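Local coordinates for protein aspartate--tRNA(Asp/Asn) ligase (Sulfolobus tokodaii, PDB 1WYD) that attaches aspartate, after activating it with ATP, to both tRNA(Asp) and tRNA(Asn), acting as a homodimeric class II aminoacyl-tRNA synthetase of relaxed tRNA specificity, at residues 5-10 / 39-44; 198-203 / 230-235; 278-283 / 320-325. All coordinates share one frame; numbering follows the deposited sequence.

Contact 1: residues 5-10 / 39-44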
loop_
_atom_site.group_PDB
_atom_site.type_symbol
_atom_site.label_atom_id
_atom_site.label_comp_id
_atom_site.label_asym_id
_atom_site.label_seq_id
_atom_site.Cartn_x
_atom_site.Cartn_y
_atom_site.Cartn_z
ATOM N N HIS B 5 -1.538 -7.190 30.405
ATOM C CA HIS B 5 -0.624 -7.995 29.584
ATOM C C HIS B 5 -1.339 -8.771 28.480
ATOM O O HIS B 5 -2.490 -9.204 28.634
ATOM C CB HIS B 5 0.243 -8.965 30.437
ATOM C CG HIS B 5 1.113 -8.283 31.461
ATOM N ND1 HIS B 5 0.602 -7.661 32.583
ATOM C CD2 HIS B 5 2.457 -8.119 31.525
ATOM C CE1 HIS B 5 1.588 -7.138 33.285
ATOM N NE2 HIS B 5 2.725 -7.403 32.666
ATOM N N PHE B 6 -0.652 -8.931 27.362
ATOM C CA PHE B 6 -1.016 -9.921 26.372
ATOM C C PHE B 6 -0.631 -11.286 26.903
ATOM O O PHE B 6 0.348 -11.412 27.643
ATOM C CB PHE B 6 -0.253 -9.666 25.089
ATOM C CG PHE B 6 -0.812 -8.542 24.275
ATOM C CD1 PHE B 6 -0.253 -7.258 24.364
ATOM C CD2 PHE B 6 -1.887 -8.759 23.410
ATOM C CE1 PHE B 6 -0.762 -6.195 23.596
ATOM C CE2 PHE B 6 -2.415 -7.698 22.638
ATOM C CZ PHE B 6 -1.837 -6.414 22.735
ATOM N N ILE B 7 -1.376 -12.314 26.514
ATOM C CA ILE B 7 -1.181 -13.640 27.084
ATOM C C ILE B 7 0.290 -14.043 27.032
ATOM O O ILE B 7 0.862 -14.455 28.038
ATOM C CB ILE B 7 -2.084 -14.674 26.377
ATOM C CG1 ILE B 7 -3.546 -14.488 26.822
ATOM C CG2 ILE B 7 -1.582 -16.110 26.598
ATOM C CD1 ILE B 7 -4.563 -14.839 25.743
ATOM N N ALA B 8 0.888 -13.880 25.861
ATOM C CA ALA B 8 2.258 -14.276 25.584
ATOM C C ALA B 8 3.320 -13.494 26.402
ATOM O O ALA B 8 4.457 -13.939 26.516
ATOM C CB ALA B 8 2.533 -14.149 24.074
ATOM N N ASP B 9 2.931 -12.350 26.958
ATOM C CA ASP B 9 3.797 -11.502 27.786
ATOM C C ASP B 9 4.184 -12.119 29.145
ATOM O O ASP B 9 5.169 -11.685 29.776
ATOM C CB ASP B 9 3.061 -10.197 28.110
ATOM C CG ASP B 9 2.986 -9.246 26.946
ATOM O OD1 ASP B 9 2.336 -8.194 27.109
ATOM O OD2 ASP B 9 3.549 -9.436 25.859
ATOM N N VAL B 10 3.378 -13.085 29.604
ATOM C CA VAL B 10 3.499 -13.708 30.926
ATOM C C VAL B 10 4.434 -14.937 30.907
ATOM O O VAL B 10 4.278 -15.828 30.068
ATOM C CB VAL B 10 2.091 -14.107 31.469
ATOM C CG1 VAL B 10 2.163 -14.520 32.920
ATOM C CG2 VAL B 10 1.091 -12.959 31.298
ATOM N N LEU B 39 -8.481 -18.775 26.672
ATOM C CA LEU B 39 -8.685 -17.433 26.168
ATOM C C LEU B 39 -7.776 -17.194 24.979
ATOM O O LEU B 39 -6.675 -17.776 24.899
ATOM C CB LEU B 39 -8.418 -16.405 27.273
ATOM C CG LEU B 39 -8.703 -14.938 26.980
ATOM C CD1 LEU B 39 -10.202 -14.651 27.032
ATOM C CD2 LEU B 39 -7.961 -14.105 28.012
ATOM N N ARG B 40 -8.234 -16.358 24.041
ATOM C CA ARG B 40 -7.456 -16.005 22.842
ATOM C C ARG B 40 -7.336 -14.501 22.722
ATOM O O ARG B 40 -8.326 -13.789 22.895
ATOM C CB ARG B 40 -8.135 -16.520 21.572
ATOM C CG ARG B 40 -7.288 -16.299 20.344
ATOM C CD ARG B 40 -8.000 -16.415 19.023
ATOM N NE ARG B 40 -9.160 -17.259 19.178
ATOM C CZ ARG B 40 -10.406 -16.830 18.976
ATOM N NH1 ARG B 40 -10.610 -15.591 18.548
ATOM N NH2 ARG B 40 -11.419 -17.668 19.191
ATOM N N ASP B 41 -6.131 -14.035 22.432
ATOM C CA ASP B 41 -5.826 -12.637 22.134
ATOM C C ASP B 41 -4.879 -12.669 20.962
ATOM O O ASP B 41 -4.576 -13.760 20.454
ATOM C CB ASP B 41 -5.303 -11.835 23.357
ATOM C CG ASP B 41 -3.816 -12.134 23.734
ATOM O OD1 ASP B 41 -3.390 -11.666 24.819
ATOM O OD2 ASP B 41 -3.003 -12.783 23.043
ATOM N N LYS B 42 -4.407 -11.510 20.518
ATOM C CA LYS B 42 -3.605 -11.484 19.287
ATOM C C LYS B 42 -2.257 -12.239 19.416
ATOM O O LYS B 42 -1.686 -12.620 18.407
ATOM C CB LYS B 42 -3.453 -10.046 18.737
ATOM C CG LYS B 42 -2.146 -9.350 19.068
ATOM C CD LYS B 42 -2.115 -7.854 18.743
ATOM C CE LYS B 42 -1.582 -7.578 17.341
ATOM N NZ LYS B 42 -0.116 -7.832 17.173
ATOM N N THR B 43 -1.752 -12.454 20.641
ATOM C CA THR B 43 -0.479 -13.220 20.821
ATOM C C THR B 43 -0.632 -14.732 20.902
ATOM O O THR B 43 0.341 -15.465 20.728
ATOM C CB THR B 43 0.309 -12.775 22.060
ATOM O OG1 THR B 43 -0.466 -13.035 23.243
ATOM C CG2 THR B 43 0.590 -11.281 22.035
ATOM N N GLY B 44 -1.846 -15.192 21.202
ATOM C CA GLY B 44 -2.172 -16.606 21.122
ATOM C C GLY B 44 -3.131 -16.991 22.211
ATOM O O GLY B 44 -4.025 -16.201 22.590
HETATM O O HOH W 1 -4.516 -10.503 26.839
#
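Ile7 and Ala8 offer consecutive backbone N-H groups to two side chains of the turn Asp41-Gly44, an example of how an Asp and a Thr of one turn can hold a neighbouring piece of chain. Ile7 N meets Asp41 OD1 at 2.7 Å on the syn side, only slightly out of the carboxylate plane, and the bond is nearly straight (168°). A water lies 2.6 Å from Asp41 OD1 and also near His5 O. Ala8 N reaches Thr43 OG1 at 3.1 Å. That hydroxyl passes the link on, donating to the syn lone pair of Asp41 OD2 at 2.6 Å. OD2 is gripped by three donors: besides OG1, Thr43 N comes from above the carboxylate plane, making an Asx turn, and Gly44 N, nearly along the C-O axis, makes an Asx motif, all within a type I beta turn. With both oxygens engaged, the carboxylate has little liberty to rotate. Asp41 CG sits between its own backbone N and carbonyl carbon (chi1 76°), which turns the group back over the turn. In the 5-10 segment, Phe6 N is satisfied by Asp9 OD1, while Phe6 O accepts Asp9 N.

Apolar contacts accompany the polar ones. Thr43 CB lies 3.3 Å from Ala8 CB, tighter than usual van der Waals contact, and Thr43 CG2 packs on Phe6 CB at 3.6 Å. Ile7 CD1 slides along the carboxylate to 3.5 Å from Asp41 CG. Lys42 N bonds Glu200 OE2 of the second subunit, and Lys42 NZ bonds Gly152 O there. The whole pins a 3-10 turn of the N-terminal lead-in against the hairpin joining strands 34-41 and 44-50 in the OB-fold barrel, the anticodon-binding domain of aspartyl-tRNA synthetases.

Contact 2: residues 198-203 / 230-235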
loop_
_atom_site.group_PDB
_atom_site.type_symbol
_atom_site.label_atom_id
_atom_site.label_comp_id
_atom_site.label_asym_id
_atom_site.label_seq_id
_atom_site.Cartn_x
_atom_site.Cartn_y
_atom_site.Cartn_z
ATOM N N VAL B 198 11.013 9.816 -14.049
ATOM C CA VAL B 198 11.167 11.038 -13.295
ATOM C C VAL B 198 12.064 10.821 -12.064
ATOM O O VAL B 198 13.036 11.565 -11.861
ATOM C CB VAL B 198 9.810 11.651 -12.894
ATOM C CG1 VAL B 198 8.704 11.166 -13.803
ATOM C CG2 VAL B 198 9.482 11.381 -11.511
ATOM N N VAL B 199 11.750 9.828 -11.237
ATOM C CA VAL B 199 12.623 9.590 -10.107
ATOM C C VAL B 199 13.386 8.292 -10.155
ATOM O O VAL B 199 13.811 7.855 -9.128
ATOM C CB VAL B 199 11.915 9.714 -8.756
ATOM C CG1 VAL B 199 11.634 11.180 -8.447
ATOM C CG2 VAL B 199 10.663 8.849 -8.691
ATOM N N GLU B 200 13.501 7.666 -11.321
ATOM C CA GLU B 200 14.312 6.444 -11.522
ATOM C C GLU B 200 13.874 5.132 -10.849
ATOM O O GLU B 200 13.809 4.083 -11.506
ATOM C CB GLU B 200 15.773 6.696 -11.200
ATOM C CG GLU B 200 16.487 7.468 -12.295
ATOM C CD GLU B 200 17.964 7.662 -12.038
ATOM O OE1 GLU B 200 18.746 6.722 -12.222
ATOM O OE2 GLU B 200 18.330 8.781 -11.661
ATOM N N ARG B 201 13.605 5.159 -9.550
ATOM C CA ARG B 201 13.416 3.892 -8.830
ATOM C C ARG B 201 12.144 3.875 -8.019
ATOM O O ARG B 201 12.095 4.523 -7.003
ATOM C CB ARG B 201 14.641 3.588 -7.929
ATOM C CG ARG B 201 15.951 3.481 -8.729
ATOM C CD ARG B 201 17.158 2.879 -7.925
ATOM N NE ARG B 201 18.261 2.397 -8.785
ATOM C CZ ARG B 201 19.426 1.895 -8.319
ATOM N NH1 ARG B 201 19.676 1.855 -7.001
ATOM N NH2 ARG B 201 20.348 1.456 -9.175
ATOM N N VAL B 202 11.134 3.096 -8.439
ATOM C CA VAL B 202 9.803 3.200 -7.805
ATOM C C VAL B 202 9.144 1.866 -7.503
ATOM O O VAL B 202 9.248 0.953 -8.258
ATOM C CB VAL B 202 8.852 4.003 -8.717
ATOM C CG1 VAL B 202 9.344 5.409 -8.843
ATOM C CG2 VAL B 202 8.719 3.315 -10.095
ATOM N N PHE B 203 8.442 1.747 -6.405
ATOM C CA PHE B 203 7.551 0.597 -6.287
ATOM C C PHE B 203 6.116 1.004 -5.917
ATOM O O PHE B 203 5.892 2.096 -5.400
ATOM C CB PHE B 203 8.034 -0.410 -5.285
ATOM C CG PHE B 203 8.094 0.091 -3.866
ATOM C CD1 PHE B 203 9.223 0.803 -3.377
ATOM C CD2 PHE B 203 7.095 -0.251 -2.966
ATOM C CE1 PHE B 203 9.261 1.246 -2.052
ATOM C CE2 PHE B 203 7.171 0.153 -1.653
ATOM C CZ PHE B 203 8.280 0.881 -1.193
ATOM N N MET B 230 12.558 0.174 -12.617
ATOM C CA MET B 230 13.919 0.617 -12.338
ATOM C C MET B 230 14.558 1.216 -13.589
ATOM O O MET B 230 14.767 0.532 -14.575
ATOM C CB MET B 230 14.738 -0.555 -11.769
ATOM C CG MET B 230 16.088 -0.181 -11.220
ATOM S SD MET B 230 17.192 -1.629 -10.762
ATOM C CE MET B 230 18.009 -0.891 -9.466
ATOM N N ALA B 231 14.808 2.520 -13.566
ATOM C CA ALA B 231 15.533 3.154 -14.664
ATOM C C ALA B 231 17.022 2.774 -14.658
ATOM O O ALA B 231 17.604 2.495 -13.583
ATOM C CB ALA B 231 15.333 4.666 -14.672
ATOM N N PHE B 232 17.581 2.726 -15.876
ATOM C CA PHE B 232 18.968 2.311 -16.167
ATOM C C PHE B 232 19.224 0.907 -15.677
ATOM O O PHE B 232 20.167 0.642 -14.945
ATOM C CB PHE B 232 20.010 3.317 -15.630
ATOM C CG PHE B 232 19.755 4.727 -16.087
ATOM C CD1 PHE B 232 19.142 5.647 -15.241
ATOM C CD2 PHE B 232 20.077 5.117 -17.377
ATOM C CE1 PHE B 232 18.879 6.955 -15.679
ATOM C CE2 PHE B 232 19.822 6.419 -17.816
ATOM C CZ PHE B 232 19.224 7.344 -16.969
ATOM N N ALA B 233 18.364 0.003 -16.115
ATOM C CA ALA B 233 18.368 -1.353 -15.646
ATOM C C ALA B 233 17.706 -2.088 -16.765
ATOM O O ALA B 233 16.803 -1.519 -17.427
ATOM C CB ALA B 233 17.540 -1.470 -14.371
ATOM N N ASP B 234 18.145 -3.329 -17.006
ATOM C CA ASP B 234 17.415 -4.222 -17.891
ATOM C C ASP B 234 16.899 -5.370 -17.076
ATOM O O ASP B 234 16.983 -5.322 -15.845
ATOM C CB ASP B 234 18.263 -4.713 -19.045
ATOM C CG ASP B 234 19.451 -5.590 -18.598
ATOM O OD1 ASP B 234 19.480 -6.098 -17.452
ATOM O OD2 ASP B 234 20.411 -5.807 -19.374
ATOM N N TYR B 235 16.410 -6.409 -17.752
ATOM C CA TYR B 235 15.746 -7.497 -17.061
ATOM C C TYR B 235 16.661 -8.354 -16.201
ATOM O O TYR B 235 16.221 -8.888 -15.182
ATOM C CB TYR B 235 14.892 -8.338 -18.012
ATOM C CG TYR B 235 15.629 -9.299 -18.929
ATOM C CD1 TYR B 235 15.048 -10.511 -19.272
ATOM C CD2 TYR B 235 16.893 -8.987 -19.475
ATOM C CE1 TYR B 235 15.680 -11.396 -20.131
ATOM C CE2 TYR B 235 17.547 -9.856 -20.326
ATOM C CZ TYR B 235 16.925 -11.071 -20.653
ATOM O OH TYR B 235 17.528 -11.961 -21.497
HETATM O O HOH W 2 18.610 3.542 -11.411
HETATM O O HOH W 3 20.023 1.265 -12.373
#
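Glu200 O is approached by two neighbouring groups of the opposite strand: Ala231 N donates to it at 2.8 Å along an almost straight path (175°), and the CA-H of Met230 adds a longer contact. This is the end of an antiparallel pair, where 201-209 begins and 222-231 finishes, consistent with the motif 2 strands of the class II synthetase catalytic sheet. Here Arg201 faces Met230 as a non-hydrogen-bonded pair, which contributes side-chain packing.

The two run side by side and point the same way. Arg201 is extended from CG to NE, whereas Met230, its chi1 of -170° carrying CG away from the backbone N, bends at chi3 and lays its CE over one face of the guanidinium, 3.3 Å from CZ. The N-H groups of that flat group have polar partners: NH1 bonds Glu151 O, and NE and NH2 each donate to a water. Both waters also lie close to Ala231 O, the NE-bound one at 2.6 Å.

Glu200 leaves helix 189-199 with positive phi and swings its chain beside Ala231, CG to CB 3.9 Å. Its carboxylate is shared with the second subunit, where OE1 forms a salt bridge to Arg3 and Lys42 is the partner of OE2. On its own subunit the carboxylate stands nearly perpendicular to the Phe232 ring, with OE1 at the ring edge, 3.2 Å from CD1.

Contact 3: residues 278-283 / 320-325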
loop_
_atom_site.group_PDB
_atom_site.type_symbol
_atom_site.label_atom_id
_atom_site.label_comp_id
_atom_site.label_asym_id
_atom_site.label_seq_id
_atom_site.Cartn_x
_atom_site.Cartn_y
_atom_site.Cartn_z
ATOM N N LEU B 278 16.073 -20.803 -16.898
ATOM C CA LEU B 278 15.817 -21.726 -17.955
ATOM C C LEU B 278 15.243 -20.900 -19.071
ATOM O O LEU B 278 14.251 -20.180 -18.864
ATOM C CB LEU B 278 14.791 -22.733 -17.460
ATOM C CG LEU B 278 14.316 -23.838 -18.384
ATOM C CD1 LEU B 278 15.412 -24.851 -18.515
ATOM C CD2 LEU B 278 13.101 -24.466 -17.798
ATOM N N LYS B 279 15.866 -20.965 -20.248
ATOM C CA LYS B 279 15.354 -20.260 -21.425
ATOM C C LYS B 279 14.077 -20.927 -21.846
ATOM O O LYS B 279 13.913 -22.120 -21.640
ATOM C CB LYS B 279 16.344 -20.271 -22.597
ATOM C CG LYS B 279 17.778 -19.856 -22.245
ATOM C CD LYS B 279 18.721 -20.171 -23.394
ATOM C CE LYS B 279 19.656 -19.013 -23.670
ATOM N NZ LYS B 279 20.892 -19.086 -22.826
ATOM N N TYR B 280 13.160 -20.139 -22.409
ATOM C CA TYR B 280 11.874 -20.638 -22.888
ATOM C C TYR B 280 12.112 -21.721 -23.957
ATOM O O TYR B 280 11.499 -22.780 -23.921
ATOM C CB TYR B 280 11.065 -19.475 -23.438
ATOM C CG TYR B 280 9.969 -19.857 -24.404
ATOM C CD1 TYR B 280 8.702 -20.093 -23.952
ATOM C CD2 TYR B 280 10.203 -19.964 -25.775
ATOM C CE1 TYR B 280 7.671 -20.428 -24.817
ATOM C CE2 TYR B 280 9.183 -20.316 -26.646
ATOM C CZ TYR B 280 7.917 -20.541 -26.144
ATOM O OH TYR B 280 6.861 -20.894 -26.949
ATOM N N THR B 281 13.022 -21.418 -24.890
ATOM C CA THR B 281 13.519 -22.343 -25.931
ATOM C C THR B 281 13.811 -23.758 -25.407
ATOM O O THR B 281 13.373 -24.765 -25.986
ATOM C CB THR B 281 14.812 -21.724 -26.593
ATOM O OG1 THR B 281 14.475 -20.494 -27.250
ATOM C CG2 THR B 281 15.328 -22.580 -27.744
ATOM N N GLU B 282 14.554 -23.799 -24.310
ATOM C CA GLU B 282 14.939 -25.008 -23.613
ATOM C C GLU B 282 13.746 -25.677 -22.920
ATOM O O GLU B 282 13.650 -26.913 -22.894
ATOM C CB GLU B 282 15.947 -24.601 -22.558
ATOM C CG GLU B 282 17.118 -25.514 -22.305
ATOM C CD GLU B 282 17.926 -24.959 -21.150
ATOM O OE1 GLU B 282 18.263 -23.735 -21.194
ATOM O OE2 GLU B 282 18.184 -25.726 -20.182
ATOM N N ALA B 283 12.857 -24.865 -22.336
ATOM C CA ALA B 283 11.630 -25.373 -21.722
ATOM C C ALA B 283 10.806 -26.075 -22.776
ATOM O O ALA B 283 10.269 -27.153 -22.548
ATOM C CB ALA B 283 10.822 -24.245 -21.092
ATOM N N VAL B 320 13.012 -17.336 -18.674
ATOM C CA VAL B 320 13.502 -16.135 -19.355
ATOM C C VAL B 320 13.435 -16.194 -20.892
ATOM O O VAL B 320 13.235 -17.253 -21.494
ATOM C CB VAL B 320 14.959 -15.802 -18.904
ATOM C CG1 VAL B 320 15.048 -15.716 -17.396
ATOM C CG2 VAL B 320 15.923 -16.809 -19.427
ATOM N N ASP B 321 13.620 -15.044 -21.520
ATOM C CA ASP B 321 13.714 -14.958 -22.965
ATOM C C ASP B 321 12.507 -15.577 -23.730
ATOM O O ASP B 321 12.704 -16.375 -24.655
ATOM C CB ASP B 321 15.079 -15.518 -23.462
ATOM C CG ASP B 321 16.295 -14.772 -22.856
ATOM O OD1 ASP B 321 17.444 -15.246 -22.969
ATOM O OD2 ASP B 321 16.207 -13.686 -22.255
ATOM N N TRP B 322 11.274 -15.186 -23.386
ATOM C CA TRP B 322 10.084 -15.612 -24.175
ATOM C C TRP B 322 10.034 -15.064 -25.641
ATOM O O TRP B 322 10.723 -14.088 -25.962
ATOM C CB TRP B 322 8.780 -15.243 -23.429
ATOM C CG TRP B 322 8.594 -15.973 -22.112
ATOM C CD1 TRP B 322 9.276 -15.752 -20.964
ATOM C CD2 TRP B 322 7.665 -17.034 -21.828
ATOM N NE1 TRP B 322 8.844 -16.607 -19.979
ATOM C CE2 TRP B 322 7.859 -17.410 -20.482
ATOM C CE3 TRP B 322 6.688 -17.713 -22.582
ATOM C CZ2 TRP B 322 7.114 -18.421 -19.859
ATOM C CZ3 TRP B 322 5.944 -18.723 -21.967
ATOM C CH2 TRP B 322 6.163 -19.065 -20.607
ATOM N N PRO B 323 9.234 -15.671 -26.534
ATOM C CA PRO B 323 8.958 -15.051 -27.847
ATOM C C PRO B 323 8.318 -13.672 -27.741
ATOM O O PRO B 323 7.382 -13.473 -26.947
ATOM C CB PRO B 323 7.982 -16.021 -28.521
ATOM C CG PRO B 323 7.559 -16.977 -27.461
ATOM C CD PRO B 323 8.589 -16.988 -26.408
ATOM N N SER B 324 8.834 -12.743 -28.541
ATOM C CA SER B 324 8.375 -11.365 -28.575
ATOM C C SER B 324 6.910 -11.321 -28.902
ATOM O O SER B 324 6.185 -10.445 -28.467
ATOM C CB SER B 324 9.129 -10.591 -29.655
ATOM O OG SER B 324 10.525 -10.800 -29.528
ATOM N N ASP B 325 6.479 -12.305 -29.669
ATOM C CA ASP B 325 5.139 -12.345 -30.213
ATOM C C ASP B 325 4.101 -12.670 -29.127
ATOM O O ASP B 325 2.911 -12.463 -29.328
ATOM C CB ASP B 325 5.139 -13.348 -31.388
ATOM C CG ASP B 325 6.484 -13.306 -32.208
ATOM O OD1 ASP B 325 7.586 -13.695 -31.679
ATOM O OD2 ASP B 325 6.526 -12.870 -33.392
HETATM O O HOH W 4 14.243 -18.904 -25.215
#
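Tyr280 packs against the chain that follows Val320, Pro323 lying over one face of its ring and Trp322 meeting it obliquely. The setting is a beta-alpha-beta crossover: strands 276-279 and 316-320 lie parallel at the end of the catalytic sheet, with helices 280-289 and 302-312 between them. The strands meet at Lys279 and Val320, where Val320 N donates to Leu278 O (3.1 Å) and Val320 O then takes Tyr280 N (3.0 Å), the sheet passing straight into the helix start.

The dense part is aromatic. Pro323 CD stands over the centre of the Tyr280 ring, 3.4 Å from the centroid and close to the ring normal, a clear CH-pi contact. Trp322 turns its six-membered ring obliquely, its plane 40° from that of the tyrosine, so that Tyr280 CD1 presses onto the indole face near CE3. A chi1 of 159° turns the tyrosine so that Pro323 and Trp322 meet its ring from the same side, and its OH bonds Asp298 O. Replacing it with an alanine would probably uncover Pro323 CD and the indole face and leave Asp298 O without this donor.

Another margin, at Lys279 and Thr281, is looser and holds a water. Lys279 is exposed, and its NZ stays 5.2 Å from Asp321 OD1, part of a carboxylate that has a salt bridge to Lys334 and a probable hydrogen bond to Tyr235 OH. The water joins the segments: it accepts from Thr281 N, lies within hydrogen-bonding range of Thr281 OG1, and donates to Asp321 O at 3.0 Å.

How the contacts relate
Contact 1 belongs to the OB-fold end of the chain and is only partly buried, whereas contacts 2 and 3 are buried and share the large catalytic sheet, at different strands of it. The chemistry follows the place: contact 1 relies on a side-chain carboxylate and hydroxyl to hold loop backbone, contact 2 on one strand bond with charged groups and waters about it, contact 3 on aromatic packing beside a parallel bridge. Contacts 1 and 2 lie about 22 Å apart at their nearest atoms within a subunit, yet both help form the dimer interface. Contacts 2 and 3 touch directly through Tyr235 and Asp321, probably by a hydrogen bond.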